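Local coordinates for TonB-dependent siderophore receptor (Pseudomonas aeruginosa 39016, PDB 5NEC), which probably imports ferric siderophores across the outer membrane as a TonB-dependent receptor, a route that siderophore-drug conjugates may also exploit, at residues T440-L443 with W447-N450; S40-A45 with Q345-G350; P51-V56 with F96-D101. All coordinates share one frame; numbering follows the deposited sequence.

In the fold
All three contacts concern the TonB-dependent receptor fold, a beta barrel with a plug inside it. Contact 1 lies within the barrel wall, contact 2 sets the chain ahead of the plug strands against that wall, and contact 3 is internal to the plug. The centres of contacts 1 and 2 are about 16 Å apart, and the two meet where Thr440 OG1 and Thr44 OG1 lie 2.6 Å apart. Contact 3, about 21 Å from contact 2 between centres, comes close to it where Tyr43 OH and Arg52 NH2 are 2.8 Å apart. The centres of contacts 1 and 3 are about 23 Å apart, but Pro51 CD packs 3.7 Å from Asn450 OD1.

Contact 1 of 3, residues T440-L443 with W447-N450; sequences TIDL and WQVN
Residues 440-443 and 447-450 run antiparallel, the axes of these short segments 4.7 Å apart at closest approach and 160° between directions, and Ile441 and Val449 form a hydrogen-bonded pair between the non-hydrogen-bonded pairs Thr440-Asn450 and Asp442-Gln448. Ile441 N donates almost straight to Val449 O over 2.9 Å, and Val449 N returns a bond to Ile441 O. Near the turn, Leu443 N reaches Trp447 O at 2.9 Å with a more bent N-H...O angle of 140°.

The side chains sort by face. Ile441 and Val449 share one face, where Leu443 joins them: its CD1 branch comes within 3.8 Å of Val449 CG2, the branch that lies beside the valine's backbone N. The CB atoms of Leu443 and Trp447 are 4.0 Å apart, but the indole swings away from this hairpin and stacks on Trp488. Thr440, Asp442, Gln448 and Asn450 occupy the other face. Asp442 and Gln448 lie side by side and point the same way, with OD1 of the aspartate 3.4 Å from Gln448 CG; carboxylate and amide planes are nearly perpendicular, 86° apart. The methyl CG2 of Thr440 sits 3.7 Å from Gln448 NE2. Thr440 OG1 is 2.9 Å from Asn450 OD1, a weak bond, while its stronger partner is the hydroxyl of Thr44 from the plug side. That face therefore looks into the barrel, with Asp49 touching Gln448 and Pro51 touching Asn450.

This is a tight hairpin of the barrel wall. Strand 426-444 continues the hydrogen bonding to strand 357-379 through Ser360 and Lys358, while strand 447-464 does so to strand 471-488 through Gly485 and Val487.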
ATOM      1  N   THR A 440       8.635   6.912  26.062  1.00 55.65           N
ATOM      2  CA  THR A 440       8.989   5.589  26.572  1.00 57.11           C
ATOM      3  C   THR A 440       9.879   5.745  27.807  1.00 57.31           C
ATOM      4  O   THR A 440      10.925   6.385  27.743  1.00 56.13           O
ATOM      5  CB  THR A 440       9.715   4.745  25.509  1.00 57.98           C
ATOM      6  OG1 THR A 440       8.779   4.380  24.500  1.00 62.19           O
ATOM      7  CG2 THR A 440      10.298   3.444  26.096  1.00 58.84           C
ATOM      8  N   ILE A 441       9.457   5.137  28.908  1.00 58.27           N
ATOM      9  CA  ILE A 441      10.162   5.227  30.185  1.00 60.71           C
ATOM     10  C   ILE A 441      10.794   3.875  30.496  1.00 60.48           C
ATOM     11  O   ILE A 441      10.086   2.878  30.554  1.00 61.29           O
ATOM     12  CB  ILE A 441       9.187   5.640  31.311  1.00 62.35           C
ATOM     13  CG1 ILE A 441       8.329   6.838  30.842  1.00 63.60           C
ATOM     14  CG2 ILE A 441       9.961   5.940  32.571  1.00 62.82           C
ATOM     15  CD1 ILE A 441       7.357   7.399  31.857  1.00 63.91           C
ATOM     16  N   ASP A 442      12.116   3.824  30.655  1.00 61.46           N
ATOM     17  CA  ASP A 442      12.790   2.601  31.146  1.00 62.47           C
ATOM     18  C   ASP A 442      12.741   2.633  32.649  1.00 62.49           C
ATOM     19  O   ASP A 442      13.438   3.435  33.268  1.00 63.74           O
ATOM     20  CB  ASP A 442      14.256   2.517  30.731  1.00 63.86           C
ATOM     21  CG  ASP A 442      14.446   2.373  29.251  1.00 65.93           C
ATOM     22  OD1 ASP A 442      13.651   1.648  28.608  1.00 69.71           O
ATOM     23  OD2 ASP A 442      15.411   2.983  28.724  1.00 68.16           O
ATOM     24  N   LEU A 443      11.909   1.774  33.237  1.00 62.93           N
ATOM     25  CA  LEU A 443      11.792   1.676  34.693  1.00 64.47           C
ATOM     26  C   LEU A 443      13.022   0.960  35.275  1.00 64.87           C
ATOM     27  O   LEU A 443      13.628   1.442  36.221  1.00 64.70           O
ATOM     28  CB  LEU A 443      10.481   0.993  35.091  1.00 63.21           C
ATOM     29  CG  LEU A 443       9.210   1.717  34.613  1.00 63.00           C
ATOM     30  CD1 LEU A 443       7.968   0.893  34.930  1.00 63.45           C
ATOM     31  CD2 LEU A 443       9.078   3.107  35.215  1.00 61.83           C
ATOM     32  N   TRP A 447      11.590  -3.648  32.670  1.00 70.13           N
ATOM     33  CA  TRP A 447      10.278  -3.003  32.552  1.00 69.42           C
ATOM     34  C   TRP A 447      10.338  -1.670  31.815  1.00 67.95           C
ATOM     35  O   TRP A 447      11.177  -0.825  32.126  1.00 67.37           O
ATOM     36  CB  TRP A 447       9.664  -2.795  33.939  1.00 70.91           C
ATOM     37  CG  TRP A 447       9.267  -4.066  34.606  1.00 71.16           C
ATOM     38  CD1 TRP A 447       9.971  -4.741  35.558  1.00 72.06           C
ATOM     39  CD2 TRP A 447       8.077  -4.827  34.369  1.00 70.27           C
ATOM     40  NE1 TRP A 447       9.295  -5.877  35.929  1.00 71.03           N
ATOM     41  CE2 TRP A 447       8.128  -5.953  35.217  1.00 71.40           C
ATOM     42  CE3 TRP A 447       6.976  -4.670  33.519  1.00 69.06           C
ATOM     43  CZ2 TRP A 447       7.118  -6.918  35.244  1.00 71.50           C
ATOM     44  CZ3 TRP A 447       5.976  -5.623  33.545  1.00 69.03           C
ATOM     45  CH2 TRP A 447       6.051  -6.734  34.403  1.00 70.77           C
ATOM     46  N   GLN A 448       9.447  -1.497  30.837  1.00 67.29           N
ATOM     47  CA  GLN A 448       9.276  -0.235  30.109  1.00 67.28           C
ATOM     48  C   GLN A 448       7.797   0.121  30.009  1.00 65.32           C
ATOM     49  O   GLN A 448       6.955  -0.770  29.895  1.00 63.15           O
ATOM     50  CB  GLN A 448       9.831  -0.343  28.695  1.00 68.30           C
ATOM     51  CG  GLN A 448      11.271  -0.801  28.616  1.00 69.76           C
ATOM     52  CD  GLN A 448      11.784  -0.970  27.203  1.00 72.97           C
ATOM     53  OE1 GLN A 448      12.519  -1.916  26.932  1.00 76.73           O
ATOM     54  NE2 GLN A 448      11.415  -0.058  26.294  1.00 73.93           N
ATOM     55  N   VAL A 449       7.488   1.415  30.043  1.00 64.59           N
ATOM     56  CA  VAL A 449       6.125   1.908  29.854  1.00 65.07           C
ATOM     57  C   VAL A 449       6.111   2.900  28.709  1.00 64.23           C
ATOM     58  O   VAL A 449       6.943   3.793  28.678  1.00 64.55           O
ATOM     59  CB  VAL A 449       5.599   2.601  31.119  1.00 66.15           C
ATOM     60  CG1 VAL A 449       4.273   3.303  30.848  1.00 66.85           C
ATOM     61  CG2 VAL A 449       5.446   1.589  32.238  1.00 67.09           C
ATOM     62  N   ASN A 450       5.160   2.734  27.783  1.00 66.23           N
ATOM     63  CA  ASN A 450       4.917   3.660  26.660  1.00 67.10           C
ATOM     64  C   ASN A 450       3.590   4.357  26.876  1.00 64.95           C
ATOM     65  O   ASN A 450       2.601   3.710  27.152  1.00 64.71           O
ATOM     66  CB  ASN A 450       4.835   2.924  25.318  1.00 70.13           C
ATOM     67  CG  ASN A 450       6.193   2.435  24.837  1.00 74.95           C
ATOM     68  OD1 ASN A 450       6.605   2.702  23.709  1.00 78.14           O
ATOM     69  ND2 ASN A 450       6.895   1.703  25.691  1.00 79.52           N
TER

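Contact 2 of 3, residues S40-A45 with Q345-G350; sequences SKKYTA and QTDLFG
Lys41 lies across the ring of Phe349, which it meets with its aliphatic part. Its CB stands over one face in a CH-pi contact, 4.1 Å from the ring centroid and displaced toward the CE2 side. Beyond CG the chain follows that rim, and CD comes 3.7 Å from Phe349 CE2. Bends about the CG-CD and CD-CE bonds then carry NZ away from strand 345-350. The carbonyl oxygen Lys41 O rests over the same face, 3.7 Å from Phe349 CG. Phe349 can present this face because its CG is placed between the backbone N and the carbonyl carbon (chi1 58°).

Lys42 turns instead to Asp347, two residues back along the strand on the same side. Its CE passes 3.6 Å from Asp347 OD2, and its NZ makes a long salt bridge of 3.7 Å to the same oxygen. The other carboxylate oxygen, Asp347 OD1, is hydrogen-bonded to Tyr436 OH, which should help to fix the rotation of the group.

An inverse gamma turn centred on Lys41 sends the two lysines to different neighbours. Such plug-to-wall packing, with a loop segment lying against inward-facing side chains of a strand, characterises the plugged barrel of TonB-dependent receptors.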
ATOM      1  N   SER A  40      11.739   6.412  11.242  1.00 86.80           N
ATOM      2  CA  SER A  40      11.223   7.684  11.777  1.00 91.00           C
ATOM      3  C   SER A  40      11.479   7.779  13.279  1.00 96.12           C
ATOM      4  O   SER A  40      11.076   6.884  14.020  1.00100.42           O
ATOM      5  CB  SER A  40       9.716   7.849  11.478  1.00 91.06           C
ATOM      6  OG  SER A  40       8.881   7.154  12.408  1.00 89.01           O
ATOM      7  N   LYS A  41      12.092   8.877  13.727  1.00 99.03           N
ATOM      8  CA  LYS A  41      12.458   9.062  15.154  1.00 97.25           C
ATOM      9  C   LYS A  41      11.305   9.689  15.956  1.00 96.83           C
ATOM     10  O   LYS A  41      11.483  10.651  16.729  1.00 94.40           O
ATOM     11  CB  LYS A  41      13.762   9.867  15.299  1.00 94.69           C
ATOM     12  CG  LYS A  41      14.898   9.270  14.463  1.00 93.33           C
ATOM     13  CD  LYS A  41      16.223   9.982  14.685  1.00 93.15           C
ATOM     14  CE  LYS A  41      17.062  10.097  13.418  1.00 93.39           C
ATOM     15  NZ  LYS A  41      17.490   8.772  12.896  1.00 94.35           N
ATOM     16  N   LYS A  42      10.112   9.141  15.720  1.00 98.04           N
ATOM     17  CA  LYS A  42       8.946   9.262  16.590  1.00 98.95           C
ATOM     18  C   LYS A  42       8.812   7.956  17.395  1.00101.51           C
ATOM     19  O   LYS A  42       8.117   7.941  18.401  1.00100.49           O
ATOM     20  CB  LYS A  42       7.667   9.510  15.746  1.00 98.08           C
ATOM     21  CG  LYS A  42       6.862  10.773  16.093  1.00 98.85           C
ATOM     22  CD  LYS A  42       6.242  11.422  14.849  1.00 98.35           C
ATOM     23  CE  LYS A  42       7.241  12.297  14.099  1.00 99.82           C
ATOM     24  NZ  LYS A  42       7.057  12.247  12.614  1.00101.84           N
ATOM     25  N   TYR A  43       9.454   6.880  16.929  1.00102.94           N
ATOM     26  CA  TYR A  43       9.654   5.664  17.715  1.00104.27           C
ATOM     27  C   TYR A  43      10.774   5.927  18.698  1.00104.17           C
ATOM     28  O   TYR A  43      11.844   6.397  18.319  1.00103.92           O
ATOM     29  CB  TYR A  43      10.079   4.476  16.863  1.00106.34           C
ATOM     30  CG  TYR A  43       8.978   3.852  16.055  1.00108.93           C
ATOM     31  CD1 TYR A  43       8.355   4.562  15.016  1.00109.45           C
ATOM     32  CD2 TYR A  43       8.577   2.536  16.297  1.00110.14           C
ATOM     33  CE1 TYR A  43       7.348   3.984  14.258  1.00107.36           C
ATOM     34  CE2 TYR A  43       7.580   1.948  15.538  1.00109.92           C
ATOM     35  CZ  TYR A  43       6.973   2.675  14.526  1.00107.45           C
ATOM     36  OH  TYR A  43       5.978   2.083  13.796  1.00108.26           O
ATOM     37  N   THR A  44      10.521   5.569  19.955  1.00103.90           N
ATOM     38  CA  THR A  44      11.417   5.846  21.078  1.00 99.10           C
ATOM     39  C   THR A  44      12.067   4.556  21.657  1.00 95.56           C
ATOM     40  O   THR A  44      12.445   4.536  22.845  1.00100.51           O
ATOM     41  CB  THR A  44      10.626   6.640  22.157  1.00 98.48           C
ATOM     42  OG1 THR A  44       9.464   5.903  22.559  1.00 93.15           O
ATOM     43  CG2 THR A  44      10.172   8.024  21.615  1.00 98.07           C
ATOM     44  N   ALA A  45      12.237   3.524  20.807  1.00 88.65           N
ATOM     45  CA  ALA A  45      12.695   2.174  21.216  1.00 84.31           C
ATOM     46  C   ALA A  45      12.845   1.231  20.006  1.00 79.99           C
ATOM     47  O   ALA A  45      12.140   1.406  19.015  1.00 78.19           O
ATOM     48  CB  ALA A  45      11.716   1.552  22.211  1.00 84.40           C
ATOM     49  N   GLN A 345       5.570  20.196   9.634  1.00 51.53           N
ATOM     50  CA  GLN A 345       5.652  19.353  10.811  1.00 54.12           C
ATOM     51  C   GLN A 345       6.911  19.719  11.595  1.00 52.75           C
ATOM     52  O   GLN A 345       8.002  19.614  11.071  1.00 53.31           O
ATOM     53  CB  GLN A 345       5.685  17.900  10.349  1.00 57.97           C
ATOM     54  CG  GLN A 345       5.130  16.905  11.341  1.00 62.38           C
ATOM     55  CD  GLN A 345       4.845  15.542  10.686  1.00 64.92           C
ATOM     56  OE1 GLN A 345       4.318  15.457   9.568  1.00 62.02           O
ATOM     57  NE2 GLN A 345       5.164  14.467  11.403  1.00 68.79           N
ATOM     58  N   THR A 346       6.749  20.200  12.820  1.00 51.36           N
ATOM     59  CA  THR A 346       7.859  20.551  13.685  1.00 51.58           C
ATOM     60  C   THR A 346       7.921  19.532  14.820  1.00 53.78           C
ATOM     61  O   THR A 346       6.943  19.375  15.542  1.00 53.28           O
ATOM     62  CB  THR A 346       7.667  21.955  14.291  1.00 50.73           C
ATOM     63  OG1 THR A 346       7.539  22.925  13.248  1.00 47.84           O
ATOM     64  CG2 THR A 346       8.853  22.323  15.146  1.00 52.51           C
ATOM     65  N   ASP A 347       9.060  18.857  14.985  1.00 55.39           N
ATOM     66  CA  ASP A 347       9.232  17.828  16.024  1.00 57.02           C
ATOM     67  C   ASP A 347      10.394  18.128  16.976  1.00 57.17           C
ATOM     68  O   ASP A 347      11.427  18.655  16.565  1.00 54.43           O
ATOM     69  CB  ASP A 347       9.471  16.458  15.390  1.00 59.29           C
ATOM     70  CG  ASP A 347       8.319  16.006  14.520  1.00 61.41           C
ATOM     71  OD1 ASP A 347       7.163  16.074  14.980  1.00 65.69           O
ATOM     72  OD2 ASP A 347       8.559  15.572  13.377  1.00 65.38           O
ATOM     73  N   LEU A 348      10.195  17.795  18.247  1.00 57.24           N
ATOM     74  CA  LEU A 348      11.238  17.812  19.263  1.00 58.51           C
ATOM     75  C   LEU A 348      11.355  16.385  19.805  1.00 57.42           C
ATOM     76  O   LEU A 348      10.378  15.816  20.272  1.00 56.21           O
ATOM     77  CB  LEU A 348      10.873  18.782  20.389  1.00 59.33           C
ATOM     78  CG  LEU A 348      11.906  18.947  21.515  1.00 62.69           C
ATOM     79  CD1 LEU A 348      13.128  19.697  20.977  1.00 63.73           C
ATOM     80  CD2 LEU A 348      11.318  19.656  22.728  1.00 62.70           C
ATOM     81  N   PHE A 349      12.536  15.797  19.725  1.00 57.34           N
ATOM     82  CA  PHE A 349      12.730  14.440  20.229  1.00 58.99           C
ATOM     83  C   PHE A 349      14.088  14.238  20.888  1.00 58.97           C
ATOM     84  O   PHE A 349      15.026  14.985  20.642  1.00 59.11           O
ATOM     85  CB  PHE A 349      12.491  13.402  19.113  1.00 59.11           C
ATOM     86  CG  PHE A 349      13.374  13.565  17.913  1.00 58.95           C
ATOM     87  CD1 PHE A 349      12.991  14.398  16.855  1.00 59.33           C
ATOM     88  CD2 PHE A 349      14.574  12.860  17.814  1.00 60.08           C
ATOM     89  CE1 PHE A 349      13.800  14.530  15.725  1.00 59.97           C
ATOM     90  CE2 PHE A 349      15.392  12.986  16.690  1.00 59.56           C
ATOM     91  CZ  PHE A 349      15.005  13.814  15.647  1.00 60.59           C
ATOM     92  N   GLY A 350      14.166  13.233  21.755  1.00 57.72           N
ATOM     93  CA  GLY A 350      15.413  12.912  22.451  1.00 57.13           C
ATOM     94  C   GLY A 350      15.157  12.305  23.810  1.00 56.60           C
ATOM     95  O   GLY A 350      14.291  11.433  23.933  1.00 53.65           O
TER

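Contact 3 of 3, residues P51-V56 with F96-D101; sequences PRSVTV and FIRGFD
Arg98 NH2, at the end of a long reach from the turn to Ser53, is gripped by two carboxylates of the barrel, with salt bridges to Glu585 OE1 and Glu538 OE1. Across the contact itself, NH2 comes 3.3 Å from Ser53 OG and 3.5 Å from Ser53 CB. The serine oxygen approaches at the edge of the guanidinium, near its plane. This pair alone bridges the segments, whose backbones stay well apart: the nearest CA atoms, of Ser53 and Arg98, are 11.2 Å from each other.

The arginine spans that gap because its chain is fully extended from CG to NE. Arg98 sits in a type I' beta turn from Ile97 to Phe100. Two backbone bonds close the turn: Ile97 N to Phe100 O is 2.9 Å, and Phe100 N to Ile97 O is 3.0 Å. Arg98 and Gly99 both take positive phi there. Phe557 adds a cation-pi partner to the guanidinium. Ser53 OG hydrogen-bonds Glu538 OE2 and more weakly Glu585 OE1, so the same two acids hold both plug residues. The buried positive charge would probably stabilise their ionised forms.

A plug arginine bound to a pair of barrel glutamates is consistent with the cluster of plug arginines and barrel glutamates known to link plug and barrel in TonB-dependent receptors.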
ATOM      1  N   PRO A  51       5.818  -2.084  22.012  1.00 60.81           N
ATOM      2  CA  PRO A  51       4.611  -2.838  22.382  1.00 61.48           C
ATOM      3  C   PRO A  51       3.469  -2.792  21.349  1.00 61.55           C
ATOM      4  O   PRO A  51       2.328  -2.512  21.700  1.00 59.22           O
ATOM      5  CB  PRO A  51       4.196  -2.157  23.690  1.00 63.03           C
ATOM      6  CG  PRO A  51       4.612  -0.724  23.489  1.00 61.68           C
ATOM      7  CD  PRO A  51       5.890  -0.795  22.732  1.00 61.08           C
ATOM      8  N   ARG A  52       3.785  -3.081  20.087  1.00 65.28           N
ATOM      9  CA  ARG A  52       2.838  -3.025  18.969  1.00 66.49           C
ATOM     10  C   ARG A  52       3.304  -3.995  17.879  1.00 65.73           C
ATOM     11  O   ARG A  52       4.498  -4.281  17.757  1.00 61.25           O
ATOM     12  CB  ARG A  52       2.764  -1.601  18.390  1.00 69.84           C
ATOM     13  CG  ARG A  52       2.206  -0.551  19.365  1.00 74.41           C
ATOM     14  CD  ARG A  52       2.088   0.865  18.798  1.00 77.43           C
ATOM     15  NE  ARG A  52       3.290   1.231  18.051  1.00 81.26           N
ATOM     16  CZ  ARG A  52       3.442   1.117  16.728  1.00 88.67           C
ATOM     17  NH1 ARG A  52       2.453   0.670  15.925  1.00 90.90           N
ATOM     18  NH2 ARG A  52       4.612   1.455  16.189  1.00 88.59           N
ATOM     19  N   SER A  53       2.363  -4.493  17.082  1.00 65.17           N
ATOM     20  CA  SER A  53       2.714  -5.309  15.921  1.00 63.39           C
ATOM     21  C   SER A  53       3.242  -4.426  14.786  1.00 60.84           C
ATOM     22  O   SER A  53       2.498  -3.628  14.218  1.00 61.37           O
ATOM     23  CB  SER A  53       1.506  -6.111  15.453  1.00 63.16           C
ATOM     24  OG  SER A  53       1.140  -7.040  16.451  1.00 65.61           O
ATOM     25  N   VAL A  54       4.530  -4.566  14.470  1.00 59.00           N
ATOM     26  CA  VAL A  54       5.157  -3.825  13.379  1.00 55.85           C
ATOM     27  C   VAL A  54       5.946  -4.798  12.524  1.00 53.97           C
ATOM     28  O   VAL A  54       6.751  -5.551  13.052  1.00 52.99           O
ATOM     29  CB  VAL A  54       6.112  -2.738  13.900  1.00 56.44           C
ATOM     30  CG1 VAL A  54       6.807  -2.029  12.733  1.00 56.42           C
ATOM     31  CG2 VAL A  54       5.356  -1.745  14.782  1.00 56.77           C
ATOM     32  N   THR A  55       5.717  -4.777  11.216  1.00 53.54           N
ATOM     33  CA  THR A  55       6.505  -5.568  10.269  1.00 54.08           C
ATOM     34  C   THR A  55       7.156  -4.641   9.254  1.00 52.62           C
ATOM     35  O   THR A  55       6.476  -3.849   8.598  1.00 53.97           O
ATOM     36  CB  THR A  55       5.643  -6.602   9.512  1.00 55.02           C
ATOM     37  OG1 THR A  55       4.949  -7.431  10.451  1.00 58.11           O
ATOM     38  CG2 THR A  55       6.495  -7.468   8.573  1.00 53.76           C
ATOM     39  N   VAL A  56       8.473  -4.742   9.124  1.00 50.43           N
ATOM     40  CA  VAL A  56       9.198  -3.983   8.124  1.00 49.78           C
ATOM     41  C   VAL A  56       9.532  -4.901   6.940  1.00 48.97           C
ATOM     42  O   VAL A  56      10.093  -5.968   7.123  1.00 47.02           O
ATOM     43  CB  VAL A  56      10.452  -3.330   8.730  1.00 50.24           C
ATOM     44  CG1 VAL A  56      11.230  -2.567   7.656  1.00 50.42           C
ATOM     45  CG2 VAL A  56      10.043  -2.414   9.887  1.00 50.28           C
ATOM     46  N   PHE A  96      -6.427  -2.458   3.247  1.00 49.01           N
ATOM     47  CA  PHE A  96      -7.212  -2.810   4.434  1.00 48.96           C
ATOM     48  C   PHE A  96      -6.314  -3.594   5.384  1.00 49.85           C
ATOM     49  O   PHE A  96      -5.680  -4.562   4.977  1.00 51.16           O
ATOM     50  CB  PHE A  96      -8.429  -3.668   4.068  1.00 47.99           C
ATOM     51  CG  PHE A  96      -9.537  -2.910   3.396  1.00 46.56           C
ATOM     52  CD1 PHE A  96      -9.427  -2.539   2.048  1.00 46.32           C
ATOM     53  CD2 PHE A  96     -10.697  -2.587   4.091  1.00 46.18           C
ATOM     54  CE1 PHE A  96     -10.468  -1.859   1.413  1.00 46.82           C
ATOM     55  CE2 PHE A  96     -11.728  -1.883   3.474  1.00 45.99           C
ATOM     56  CZ  PHE A  96     -11.620  -1.532   2.130  1.00 46.61           C
ATOM     57  N   ILE A  97      -6.256  -3.177   6.643  1.00 50.25           N
ATOM     58  CA  ILE A  97      -5.340  -3.760   7.616  1.00 50.87           C
ATOM     59  C   ILE A  97      -6.172  -4.163   8.830  1.00 50.86           C
ATOM     60  O   ILE A  97      -6.917  -3.334   9.363  1.00 51.03           O
ATOM     61  CB  ILE A  97      -4.226  -2.753   8.008  1.00 51.06           C
ATOM     62  CG1 ILE A  97      -3.426  -2.329   6.761  1.00 51.02           C
ATOM     63  CG2 ILE A  97      -3.310  -3.340   9.092  1.00 50.73           C
ATOM     64  CD1 ILE A  97      -2.545  -1.109   6.960  1.00 51.46           C
ATOM     65  N   ARG A  98      -6.066  -5.431   9.242  1.00 51.28           N
ATOM     66  CA  ARG A  98      -6.924  -6.005  10.287  1.00 52.84           C
ATOM     67  C   ARG A  98      -8.400  -5.683  10.054  1.00 55.98           C
ATOM     68  O   ARG A  98      -9.135  -5.307  10.988  1.00 55.68           O
ATOM     69  CB  ARG A  98      -6.498  -5.544  11.673  1.00 51.22           C
ATOM     70  CG  ARG A  98      -5.152  -6.080  12.104  1.00 51.53           C
ATOM     71  CD  ARG A  98      -4.840  -5.571  13.497  1.00 51.46           C
ATOM     72  NE  ARG A  98      -3.631  -6.158  14.059  1.00 52.31           N
ATOM     73  CZ  ARG A  98      -3.093  -5.797  15.226  1.00 52.67           C
ATOM     74  NH1 ARG A  98      -3.648  -4.842  15.972  1.00 51.35           N
ATOM     75  NH2 ARG A  98      -1.985  -6.402  15.652  1.00 53.72           N
ATOM     76  N   GLY A  99      -8.788  -5.807   8.783  1.00 57.57           N
ATOM     77  CA  GLY A  99     -10.141  -5.584   8.328  1.00 59.98           C
ATOM     78  C   GLY A  99     -10.670  -4.179   8.398  1.00 61.41           C
ATOM     79  O   GLY A  99     -11.885  -3.986   8.442  1.00 60.56           O
ATOM     80  N   PHE A 100      -9.766  -3.200   8.375  1.00 64.24           N
ATOM     81  CA  PHE A 100     -10.153  -1.793   8.437  1.00 65.71           C
ATOM     82  C   PHE A 100      -9.438  -0.969   7.363  1.00 65.45           C
ATOM     83  O   PHE A 100      -8.260  -1.167   7.073  1.00 64.25           O
ATOM     84  CB  PHE A 100      -9.899  -1.225   9.832  1.00 65.88           C
ATOM     85  CG  PHE A 100     -10.806  -1.801  10.909  1.00 67.59           C
ATOM     86  CD1 PHE A 100     -12.184  -1.587  10.869  1.00 67.05           C
ATOM     87  CD2 PHE A 100     -10.277  -2.538  11.986  1.00 68.49           C
ATOM     88  CE1 PHE A 100     -13.018  -2.107  11.861  1.00 67.77           C
ATOM     89  CE2 PHE A 100     -11.104  -3.052  12.978  1.00 68.06           C
ATOM     90  CZ  PHE A 100     -12.478  -2.841  12.911  1.00 68.25           C
ATOM     91  N   ASP A 101     -10.191  -0.036   6.794  1.00 67.87           N
ATOM     92  CA  ASP A 101      -9.774   0.790   5.671  1.00 68.58           C
ATOM     93  C   ASP A 101      -8.639   1.728   6.086  1.00 68.73           C
ATOM     94  O   ASP A 101      -8.775   2.437   7.078  1.00 70.40           O
ATOM     95  CB  ASP A 101     -10.991   1.601   5.212  1.00 69.58           C
ATOM     96  CG  ASP A 101     -10.753   2.363   3.929  1.00 72.31           C
ATOM     97  OD1 ASP A 101      -9.587   2.676   3.560  1.00 74.51           O
ATOM     98  OD2 ASP A 101     -11.777   2.663   3.271  1.00 76.63           O
TER